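Local coordinates for class II aldolase/adducin domain protein (Pseudomonas syringae pv. phaseolicola 1448A, PDB 3OCR), which is of unknown function in detail but belongs to the class II aldolase and adducin family, some of whose members may bind actin filaments, at residues Asp168-Glu171 and Arg172-Leu175; His127-Arg131 and Asp132-Val136; Ile261-Leu264 and Glu265-Gly268; Arg43-Leu47 and Lys48-Asp52. All coordinates share one frame; numbering follows the deposited sequence. Where two conformers were deposited one is given.

How the contacts relate
All four contacts are local turns at helix ends within one chain, and three of them form a connected chain of neighbours. Contacts 2 and 4, with centres about 12 Å apart, meet where His129 ND1 lies 3.0 Å from Asp52 OD2, a probable hydrogen bond. Contacts 4 and 3, about 13 Å between centres, are joined by a salt bridge from Lys48 NZ to Glu263 OE1 (3.3 Å). Contact 1 stands apart, its centre about 21 Å from that of contact 2 and 39 Å from that of contact 3. His127-Thr128-His129 in contact 2 resembles the His-x-His pair holding zinc in class II aldolases, so it may line the equivalent pocket, with contact 4 beside it through Asp52.

Contact 1 (Asp168-Glu171 and Arg172-Leu175); sequences DLSE and RERL
Glu173 turns its CG anti to the carbonyl carbon (chi1 -57°) and runs extended from there, which carries its carboxylate back along the helix beside Leu169 and Ser170. The chain of Arg174 instead bends at chi3 (-73°), folding the guanidinium back over Ser170: the carbonyl O of Ser170 sits 3.7 Å above one face of that group, offset toward its rim. Arg172, extended from CG to NE, reaches toward the start of the helix, where its NH1 approaches Leu169 N to 3.0 Å; both are donors, so this is contact without a bond.

The segment holds the N-cap and first two turns of helix 169-179, the crossover helix of a beta-alpha-beta unit between strands 157-160 and 184-187. Asp168 is the N-cap, and its OD1 accepts from Glu171 N at 3.0 Å in a nearly straight bond (163°). Behind the cap the helical ladder begins, with Arg172 N to Asp168 O at 2.7 Å and Leu175 N to Glu171 O at 2.8 Å, while the rung from Arg174 N to Ser170 O is weak at 3.4 Å. A water donates to both Ser170 O and Glu173 OE1. Outside these turns, Glu171 OE2 bonds to His160, Arg174 NH2 forms a salt bridge with Glu163, and Leu175 packs on helix 110-118.

The carboxylate of Asp168, which accepts from Glu171 N, would probably meet the helix dipole favourably, whereas the Arg172 guanidinium beside Leu169 N is probably somewhat disfavoured there. The bridging water probably eases the approach of the Glu173 carboxylate to Ser170 O.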
loop_
_atom_site.group_PDB
_atom_site.type_symbol
_atom_site.label_atom_id
_atom_site.label_comp_id
_atom_site.label_asym_id
_atom_site.label_seq_id
_atom_site.Cartn_x
_atom_site.Cartn_y
_atom_site.Cartn_z
ATOM N N ASP A 168 -19.251 29.111 6.122
ATOM C CA ASP A 168 -20.052 30.324 6.277
ATOM C C ASP A 168 -19.191 31.548 5.998
ATOM O O ASP A 168 -17.971 31.440 5.844
ATOM C CB ASP A 168 -20.789 30.408 7.641
ATOM C CG ASP A 168 -19.865 30.721 8.844
ATOM O OD1 ASP A 168 -18.916 31.540 8.739
ATOM O OD2 ASP A 168 -20.128 30.154 9.932
ATOM N N LEU A 169 -19.850 32.696 5.928
ATOM C CA LEU A 169 -19.242 33.963 5.557
ATOM C C LEU A 169 -18.073 34.346 6.453
ATOM O O LEU A 169 -17.044 34.797 5.963
ATOM C CB LEU A 169 -20.311 35.053 5.616
ATOM C CG LEU A 169 -20.043 36.372 4.901
ATOM C CD1 LEU A 169 -19.926 36.178 3.383
ATOM C CD2 LEU A 169 -21.174 37.307 5.256
ATOM N N SER A 170 -18.247 34.167 7.760
ATOM C CA SER A 170 -17.196 34.424 8.737
ATOM C C SER A 170 -15.937 33.598 8.409
ATOM O O SER A 170 -14.829 34.138 8.379
ATOM C CB SER A 170 -17.706 34.101 10.141
ATOM O OG SER A 170 -17.218 35.026 11.093
ATOM N N GLU A 171 -16.116 32.303 8.138
ATOM C CA GLU A 171 -15.001 31.452 7.739
ATOM C C GLU A 171 -14.460 31.756 6.337
ATOM O O GLU A 171 -13.254 31.682 6.137
ATOM C CB GLU A 171 -15.327 29.957 7.848
ATOM C CG GLU A 171 -14.045 29.087 7.752
ATOM C CD GLU A 171 -14.298 27.600 7.587
ATOM O OE1 GLU A 171 -15.482 27.161 7.677
ATOM O OE2 GLU A 171 -13.296 26.872 7.354
ATOM N N ARG A 172 -15.339 32.061 5.375
ATOM C CA ARG A 172 -14.897 32.439 4.023
ATOM C C ARG A 172 -13.878 33.591 4.081
ATOM O O ARG A 172 -12.877 33.571 3.377
ATOM C CB ARG A 172 -16.064 32.914 3.162
ATOM C CG ARG A 172 -16.811 31.895 2.305
ATOM C CD ARG A 172 -17.927 32.684 1.560
ATOM N NE ARG A 172 -19.062 31.885 1.095
ATOM C CZ ARG A 172 -20.188 31.684 1.785
ATOM N NH1 ARG A 172 -20.341 32.201 2.997
ATOM N NH2 ARG A 172 -21.164 30.945 1.265
ATOM N N GLU A 173 -14.161 34.589 4.914
ATOM C CA GLU A 173 -13.274 35.737 5.083
ATOM C C GLU A 173 -11.907 35.287 5.611
ATOM O O GLU A 173 -10.870 35.694 5.082
ATOM C CB GLU A 173 -13.879 36.782 6.035
ATOM C CG GLU A 173 -15.253 37.326 5.648
ATOM C CD GLU A 173 -16.072 37.848 6.858
ATOM O OE1 GLU A 173 -15.634 37.701 8.027
ATOM O OE2 GLU A 173 -17.170 38.406 6.644
ATOM N N ARG A 174 -11.917 34.447 6.649
ATOM C CA ARG A 174 -10.686 33.966 7.276
ATOM C C ARG A 174 -9.875 33.100 6.319
ATOM O O ARG A 174 -8.639 33.157 6.321
ATOM C CB ARG A 174 -10.995 33.211 8.570
ATOM C CG ARG A 174 -11.199 34.116 9.796
ATOM C CD ARG A 174 -11.302 33.296 11.087
ATOM N NE ARG A 174 -12.588 32.594 11.167
ATOM C CZ ARG A 174 -13.609 32.947 11.940
ATOM N NH1 ARG A 174 -13.525 34.003 12.752
ATOM N NH2 ARG A 174 -14.726 32.231 11.909
ATOM N N LEU A 175 -10.574 32.326 5.486
ATOM C CA LEU A 175 -9.930 31.439 4.514
ATOM C C LEU A 175 -9.103 32.244 3.518
ATOM O O LEU A 175 -7.961 31.868 3.204
ATOM C CB LEU A 175 -10.976 30.604 3.780
ATOM C CG LEU A 175 -10.588 29.727 2.602
ATOM C CD1 LEU A 175 -9.846 28.471 3.068
ATOM C CD2 LEU A 175 -11.870 29.333 1.865
HETATM O O HOH W 1 -13.928 36.681 9.554
#

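Contact 2 (His127-Arg131 and Asp132-Val136); sequences HTHTR and DGIAV
After strand 124-128 ends at Thr128, the chain passes through His129 and Thr130 and winds into helix 131-137, the first rung being Ile134 N to Thr130 O at 3.0 Å. Thr130 is the N-cap of this helix. Its OG1 stands between the backbone N and the carbonyl carbon (chi1 62°), and from there accepts from Gly133 N at 3.0 Å, with a bent N-H...O angle of 140°; the same hydroxyl is also bonded to Glu210 of helix 199-219, so two partners fix its rotation.

In the conformer described, one of two deposited for Arg131, the next pair forms a side-on salt bridge, less certain for that reason. Arg131 NE reaches Asp132 OD1 at 2.8 Å, and Arg131 NH2 pairs with Asp132 OD2. The carboxylate lies at the guanidinium edge, yet the two planes are 55° apart, and both oxygens are met from above the carboxylate plane. Asn214 adds a second donor to OD2. Before the cap, His129 bonds through its carbonyl to Tyr211 of the second subunit and through ND1 to Asp52 OD2, and its ring meets His190. There His129 CB is met by the CD1 methyl of Ile134 at 3.7 Å.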
loop_
_atom_site.group_PDB
_atom_site.type_symbol
_atom_site.label_atom_id
_atom_site.label_comp_id
_atom_site.label_asym_id
_atom_site.label_seq_id
_atom_site.Cartn_x
_atom_site.Cartn_y
_atom_site.Cartn_z
ATOM N N HIS A 127 -8.736 20.785 -4.495
ATOM C CA HIS A 127 -8.817 20.429 -3.100
ATOM C C HIS A 127 -8.862 18.913 -2.956
ATOM O O HIS A 127 -9.629 18.265 -3.658
ATOM C CB HIS A 127 -10.049 21.082 -2.459
ATOM C CG HIS A 127 -10.347 20.554 -1.099
ATOM N ND1 HIS A 127 -9.418 20.570 -0.077
ATOM C CD2 HIS A 127 -11.451 19.952 -0.599
ATOM C CE1 HIS A 127 -9.950 20.023 1.000
ATOM N NE2 HIS A 127 -11.182 19.642 0.711
ATOM N N THR A 128 -8.030 18.336 -2.088
ATOM C CA THR A 128 -8.051 16.857 -1.912
ATOM C C THR A 128 -8.179 16.410 -0.464
ATOM O O THR A 128 -7.852 17.168 0.485
ATOM C CB THR A 128 -6.806 16.125 -2.527
ATOM O OG1 THR A 128 -5.626 16.627 -1.921
ATOM C CG2 THR A 128 -6.691 16.306 -4.062
ATOM N N HIS A 129 -8.660 15.166 -0.314
ATOM C CA HIS A 129 -8.779 14.503 0.978
ATOM C C HIS A 129 -8.053 13.174 0.932
ATOM O O HIS A 129 -8.694 12.125 0.927
ATOM C CB HIS A 129 -10.233 14.176 1.299
ATOM C CG HIS A 129 -11.084 15.353 1.645
ATOM N ND1 HIS A 129 -12.457 15.250 1.741
ATOM C CD2 HIS A 129 -10.779 16.639 1.936
ATOM C CE1 HIS A 129 -12.962 16.428 2.060
ATOM N NE2 HIS A 129 -11.966 17.288 2.182
ATOM N N THR A 130 -6.733 13.190 0.885
ATOM C CA THR A 130 -5.960 11.960 0.816
ATOM C C THR A 130 -5.557 11.547 2.208
ATOM O O THR A 130 -5.503 12.390 3.106
ATOM C CB THR A 130 -4.639 12.165 -0.003
ATOM O OG1 THR A 130 -3.799 13.140 0.661
ATOM C CG2 THR A 130 -4.956 12.594 -1.430
ATOM N N ARG A 131 -5.261 10.256 2.386
ATOM C CA ARG A 131 -4.767 9.728 3.653
ATOM C C ARG A 131 -3.629 10.562 4.248
ATOM O O ARG A 131 -3.699 11.000 5.403
ATOM C CB ARG A 131 -4.316 8.274 3.449
ATOM C CG ARG A 131 -3.681 7.608 4.646
ATOM C CD ARG A 131 -2.889 6.367 4.210
ATOM N NE ARG A 131 -1.809 6.724 3.291
ATOM C CZ ARG A 131 -1.598 6.161 2.103
ATOM N NH1 ARG A 131 -2.390 5.184 1.673
ATOM N NH2 ARG A 131 -0.581 6.575 1.350
ATOM N N ASP A 132 -2.568 10.774 3.474
ATOM C CA ASP A 132 -1.382 11.434 4.034
ATOM C C ASP A 132 -1.465 12.970 4.070
ATOM O O ASP A 132 -0.918 13.610 4.990
ATOM C CB ASP A 132 -0.109 10.943 3.342
ATOM C CG ASP A 132 0.147 9.451 3.574
ATOM O OD1 ASP A 132 -0.415 8.855 4.528
ATOM O OD2 ASP A 132 0.883 8.862 2.762
ATOM N N GLY A 133 -2.166 13.550 3.114
ATOM C CA GLY A 133 -2.493 15.009 3.136
ATOM C C GLY A 133 -3.305 15.419 4.368
ATOM O O GLY A 133 -2.950 16.385 5.094
ATOM N N ILE A 134 -4.375 14.670 4.654
ATOM C CA ILE A 134 -5.158 14.914 5.861
ATOM C C ILE A 134 -4.306 14.643 7.106
ATOM O O ILE A 134 -4.339 15.405 8.059
ATOM C CB ILE A 134 -6.458 14.104 5.874
ATOM C CG1 ILE A 134 -7.298 14.418 4.617
ATOM C CG2 ILE A 134 -7.240 14.344 7.151
ATOM C CD1 ILE A 134 -8.482 13.530 4.485
ATOM N N ALA A 135 -3.500 13.576 7.071
ATOM C CA ALA A 135 -2.662 13.224 8.207
ATOM C C ALA A 135 -1.708 14.366 8.576
ATOM O O ALA A 135 -1.584 14.783 9.766
ATOM C CB ALA A 135 -1.875 11.922 7.889
ATOM N N VAL A 136 -1.004 14.866 7.569
ATOM C CA VAL A 136 -0.155 16.049 7.803
ATOM C C VAL A 136 -0.976 17.256 8.268
ATOM O O VAL A 136 -0.544 17.984 9.202
ATOM C CB VAL A 136 0.760 16.411 6.595
ATOM C CG1 VAL A 136 1.535 17.697 6.916
ATOM C CG2 VAL A 136 1.771 15.271 6.298
#

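Contact 3 (Ile261-Leu264 and Glu265-Gly268); sequences IREL and ERSG
One face of the Arg266 guanidinium lies over the backbone of Glu263, whose CA stands 4.0 Å from the plane, close to above its centre. The carbonyl O of Arg262 approaches the same group obliquely. The side chains of Glu263 and Arg266 cross at a slant, their flat ends 26° apart in plane, but their charged atoms do not meet: the nearest side-chain approach is Glu263 CG to Arg266 NH1, 4.2 Å, and Glu263 OE1 forms a salt bridge with Lys48 NZ instead. A bend at chi3 (-73°) folds the Arg266 chain back over the helix. Its nitrogens also make long, weak ion pairs with Asp79 and Glu80 of the third subunit, while Arg262 forms a salt bridge to that same Glu80.

This is the carboxyl end of helix 251-265, which runs out into a type I beta turn from Glu265 to Gly268, closed by Gly268 N to Glu265 O at 2.9 Å. Two groups of Ser267 converge on Leu264 O: the backbone N donates at 2.7 Å, above the carbonyl plane, and OG adds a weak bond at 3.3 Å. Gly268 then departs with a positive phi of 102°, a conformation well suited to glycine. Within the last helical turn, Ile261 CG2 lies 3.8 Å from Glu265 OE2, and that oxygen is hydrogen-bonded to Tyr271 OH. Ile261 and Leu264 both pack on Ala40 of helix 29-47.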
loop_
_atom_site.group_PDB
_atom_site.type_symbol
_atom_site.label_atom_id
_atom_site.label_comp_id
_atom_site.label_asym_id
_atom_site.label_seq_id
_atom_site.Cartn_x
_atom_site.Cartn_y
_atom_site.Cartn_z
ATOM N N ILE A 261 0.235 13.431 -18.783
ATOM C CA ILE A 261 -0.677 13.177 -19.935
ATOM C C ILE A 261 -0.330 11.909 -20.708
ATOM O O ILE A 261 -1.218 11.108 -20.996
ATOM C CB ILE A 261 -0.753 14.387 -20.904
ATOM C CG1 ILE A 261 -1.412 15.592 -20.224
ATOM C CG2 ILE A 261 -1.488 14.031 -22.237
ATOM C CD1 ILE A 261 -2.816 15.339 -19.710
ATOM N N ARG A 262 0.940 11.734 -21.070
ATOM C CA ARG A 262 1.382 10.504 -21.737
ATOM C C ARG A 262 1.036 9.274 -20.884
ATOM O O ARG A 262 0.579 8.276 -21.415
ATOM C CB ARG A 262 2.894 10.510 -22.081
ATOM C CG ARG A 262 3.343 11.561 -23.097
ATOM C CD ARG A 262 4.766 11.283 -23.676
ATOM N NE ARG A 262 5.770 11.129 -22.625
ATOM C CZ ARG A 262 6.374 12.128 -21.968
ATOM N NH1 ARG A 262 6.143 13.409 -22.268
ATOM N NH2 ARG A 262 7.245 11.839 -21.007
ATOM N N GLU A 263 1.261 9.356 -19.566
ATOM C CA GLU A 263 0.936 8.252 -18.660
ATOM C C GLU A 263 -0.560 7.980 -18.616
ATOM O O GLU A 263 -0.994 6.826 -18.721
ATOM C CB GLU A 263 1.421 8.540 -17.236
ATOM C CG GLU A 263 1.415 7.290 -16.355
ATOM C CD GLU A 263 1.723 7.589 -14.900
ATOM O OE1 GLU A 263 2.384 8.618 -14.612
ATOM O OE2 GLU A 263 1.294 6.787 -14.044
ATOM N N LEU A 264 -1.341 9.049 -18.449
ATOM C CA LEU A 264 -2.793 8.961 -18.491
ATOM C C LEU A 264 -3.304 8.280 -19.774
ATOM O O LEU A 264 -4.077 7.343 -19.691
ATOM C CB LEU A 264 -3.435 10.350 -18.300
ATOM C CG LEU A 264 -4.973 10.429 -18.366
ATOM C CD1 LEU A 264 -5.640 9.508 -17.342
ATOM C CD2 LEU A 264 -5.455 11.842 -18.199
ATOM N N GLU A 265 -2.842 8.740 -20.937
ATOM C CA GLU A 265 -3.286 8.241 -22.252
ATOM C C GLU A 265 -3.062 6.736 -22.428
ATOM O O GLU A 265 -3.715 6.084 -23.259
ATOM C CB GLU A 265 -2.532 8.975 -23.363
ATOM C CG GLU A 265 -2.643 10.494 -23.304
ATOM C CD GLU A 265 -3.461 11.075 -24.428
ATOM O OE1 GLU A 265 -3.421 10.504 -25.531
ATOM O OE2 GLU A 265 -4.142 12.103 -24.216
ATOM N N ARG A 266 -2.109 6.211 -21.656
ATOM C CA ARG A 266 -1.842 4.785 -21.528
ATOM C C ARG A 266 -3.087 4.015 -21.075
ATOM O O ARG A 266 -3.209 2.829 -21.358
ATOM C CB ARG A 266 -0.709 4.584 -20.524
ATOM C CG ARG A 266 0.279 3.503 -20.867
ATOM C CD ARG A 266 1.604 3.737 -20.149
ATOM N NE ARG A 266 2.332 4.858 -20.739
ATOM C CZ ARG A 266 3.363 5.479 -20.175
ATOM N NH1 ARG A 266 3.804 5.102 -18.979
ATOM N NH2 ARG A 266 3.946 6.490 -20.808
ATOM N N SER A 267 -4.004 4.692 -20.378
ATOM C CA SER A 267 -5.295 4.096 -19.972
ATOM C C SER A 267 -6.437 4.382 -20.956
ATOM O O SER A 267 -7.594 4.081 -20.664
ATOM C CB SER A 267 -5.719 4.589 -18.580
ATOM O OG SER A 267 -4.615 4.745 -17.706
ATOM N N GLY A 268 -6.122 4.969 -22.110
ATOM C CA GLY A 268 -7.151 5.407 -23.063
ATOM C C GLY A 268 -7.430 6.911 -23.038
ATOM O O GLY A 268 -7.037 7.617 -22.100
#

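Contact 4 (Arg43-Leu47 and Lys48-Asp52); sequences RLAAL and KRWTD
A Schellman motif ends helix 29-47: Arg49 takes a positive phi of 60°, and two backbone bonds return to the last turn. Trp50 N donates to Ala45 O at 2.6 Å, nearly straight at 169°, and Arg49 N donates to Ala46 O at 3.0 Å from well above the carbonyl plane. The rung before them, Lys48 N to Leu44 O at 2.7 Å, is ordinary helix.

The reversal brings Trp50 back against the helix it has just left. With CG anti to the carbonyl carbon (chi1 -57°), the indole places CE3 3.8 Å from Ala45 CB, while Lys48 CB lies over one ring face near the rim. Thr51 comes alongside the same turn, its CG2 methyl 3.8 Å from Ala46 CA. Its OG1 shares a water with Ala46 O; the water donates to that carbonyl, giving it a second partner.

Beyond the motif, Leu44 of the helix packs on Leu260 of helix 251-265, while Trp50 of the following loop meets His207 and Leu206 of helix 199-219; Asp52 then reaches His149 of the second subunit as the loop leads on to strand 58-61.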
loop_
_atom_site.group_PDB
_atom_site.type_symbol
_atom_site.label_atom_id
_atom_site.label_comp_id
_atom_site.label_asym_id
_atom_site.label_seq_id
_atom_site.Cartn_x
_atom_site.Cartn_y
_atom_site.Cartn_z
ATOM N N ARG A 43 -9.039 12.637 -13.884
ATOM C CA ARG A 43 -8.538 11.295 -14.147
ATOM C C ARG A 43 -7.153 10.964 -13.613
ATOM O O ARG A 43 -6.895 9.819 -13.237
ATOM C CB ARG A 43 -8.530 11.025 -15.666
ATOM C CG ARG A 43 -9.873 11.268 -16.309
ATOM C CD ARG A 43 -10.770 10.053 -16.181
ATOM N NE ARG A 43 -11.938 10.170 -17.048
ATOM C CZ ARG A 43 -12.322 9.266 -17.945
ATOM N NH1 ARG A 43 -11.664 8.128 -18.100
ATOM N NH2 ARG A 43 -13.403 9.495 -18.660
ATOM N N LEU A 44 -6.251 11.940 -13.630
ATOM C CA LEU A 44 -4.909 11.761 -13.056
ATOM C C LEU A 44 -4.983 11.550 -11.542
ATOM O O LEU A 44 -4.258 10.710 -10.977
ATOM C CB LEU A 44 -4.014 12.980 -13.350
ATOM C CG LEU A 44 -3.478 13.058 -14.774
ATOM C CD1 LEU A 44 -2.961 14.466 -15.087
ATOM C CD2 LEU A 44 -2.370 12.020 -14.970
ATOM N N ALA A 45 -5.877 12.302 -10.911
ATOM C CA ALA A 45 -6.065 12.229 -9.449
ATOM C C ALA A 45 -6.621 10.849 -9.094
ATOM O O ALA A 45 -6.278 10.277 -8.058
ATOM C CB ALA A 45 -7.015 13.332 -8.966
ATOM N N ALA A 46 -7.462 10.319 -9.987
ATOM C CA ALA A 46 -8.016 8.990 -9.827
ATOM C C ALA A 46 -6.916 7.960 -9.999
ATOM O O ALA A 46 -6.768 7.077 -9.160
ATOM C CB ALA A 46 -9.181 8.754 -10.820
ATOM N N LEU A 47 -6.128 8.092 -11.067
ATOM C CA LEU A 47 -4.973 7.212 -11.298
ATOM C C LEU A 47 -3.998 7.228 -10.116
ATOM O O LEU A 47 -3.549 6.180 -9.680
ATOM C CB LEU A 47 -4.249 7.612 -12.580
ATOM C CG LEU A 47 -3.086 6.777 -13.092
ATOM C CD1 LEU A 47 -3.586 5.420 -13.617
ATOM C CD2 LEU A 47 -2.343 7.537 -14.187
ATOM N N LYS A 48 -3.681 8.414 -9.609
ATOM C CA LYS A 48 -2.756 8.565 -8.484
ATOM C C LYS A 48 -3.423 8.354 -7.133
ATOM O O LYS A 48 -2.778 8.523 -6.097
ATOM C CB LYS A 48 -2.107 9.958 -8.491
ATOM C CG LYS A 48 -1.344 10.322 -9.756
ATOM C CD LYS A 48 -0.269 9.319 -10.060
ATOM C CE LYS A 48 0.608 9.779 -11.204
ATOM N NZ LYS A 48 1.722 8.824 -11.419
ATOM N N ARG A 49 -4.713 8.013 -7.148
ATOM C CA ARG A 49 -5.480 7.731 -5.931
ATOM C C ARG A 49 -5.548 8.926 -4.963
ATOM O O ARG A 49 -5.380 8.760 -3.752
ATOM C CB ARG A 49 -4.934 6.468 -5.215
ATOM C CG ARG A 49 -5.047 5.185 -6.025
ATOM C CD ARG A 49 -4.434 4.001 -5.280
ATOM N NE ARG A 49 -4.891 2.716 -5.822
ATOM C CZ ARG A 49 -4.230 1.990 -6.728
ATOM N NH1 ARG A 49 -3.060 2.407 -7.211
ATOM N NH2 ARG A 49 -4.739 0.836 -7.150
ATOM N N TRP A 50 -5.790 10.128 -5.489
ATOM C CA TRP A 50 -5.951 11.305 -4.633
ATOM C C TRP A 50 -7.428 11.582 -4.340
ATOM O O TRP A 50 -7.804 12.720 -4.111
ATOM C CB TRP A 50 -5.318 12.562 -5.258
ATOM C CG TRP A 50 -3.847 12.468 -5.596
ATOM C CD1 TRP A 50 -2.908 11.697 -4.978
ATOM C CD2 TRP A 50 -3.158 13.197 -6.618
ATOM N NE1 TRP A 50 -1.674 11.892 -5.555
ATOM C CE2 TRP A 50 -1.797 12.807 -6.565
ATOM C CE3 TRP A 50 -3.557 14.140 -7.575
ATOM C CZ2 TRP A 50 -0.828 13.320 -7.445
ATOM C CZ3 TRP A 50 -2.600 14.651 -8.453
ATOM C CH2 TRP A 50 -1.246 14.240 -8.378
ATOM N N THR A 51 -8.258 10.547 -4.374
ATOM C CA THR A 51 -9.712 10.738 -4.394
ATOM C C THR A 51 -10.347 10.342 -3.075
ATOM O O THR A 51 -9.781 9.567 -2.322
ATOM C CB THR A 51 -10.400 9.877 -5.463
ATOM O OG1 THR A 51 -10.078 8.499 -5.233
ATOM C CG2 THR A 51 -9.991 10.284 -6.851
ATOM N N ASP A 52 -11.550 10.860 -2.846
ATOM C CA ASP A 52 -12.354 10.513 -1.696
ATOM C C ASP A 52 -13.770 10.276 -2.252
ATOM O O ASP A 52 -14.706 11.058 -2.036
ATOM C CB ASP A 52 -12.241 11.642 -0.640
ATOM C CG ASP A 52 -13.213 11.494 0.508
ATOM O OD1 ASP A 52 -13.587 10.353 0.838
ATOM O OD2 ASP A 52 -13.590 12.533 1.093
HETATM O O HOH W 2 -8.521 6.658 -7.312
#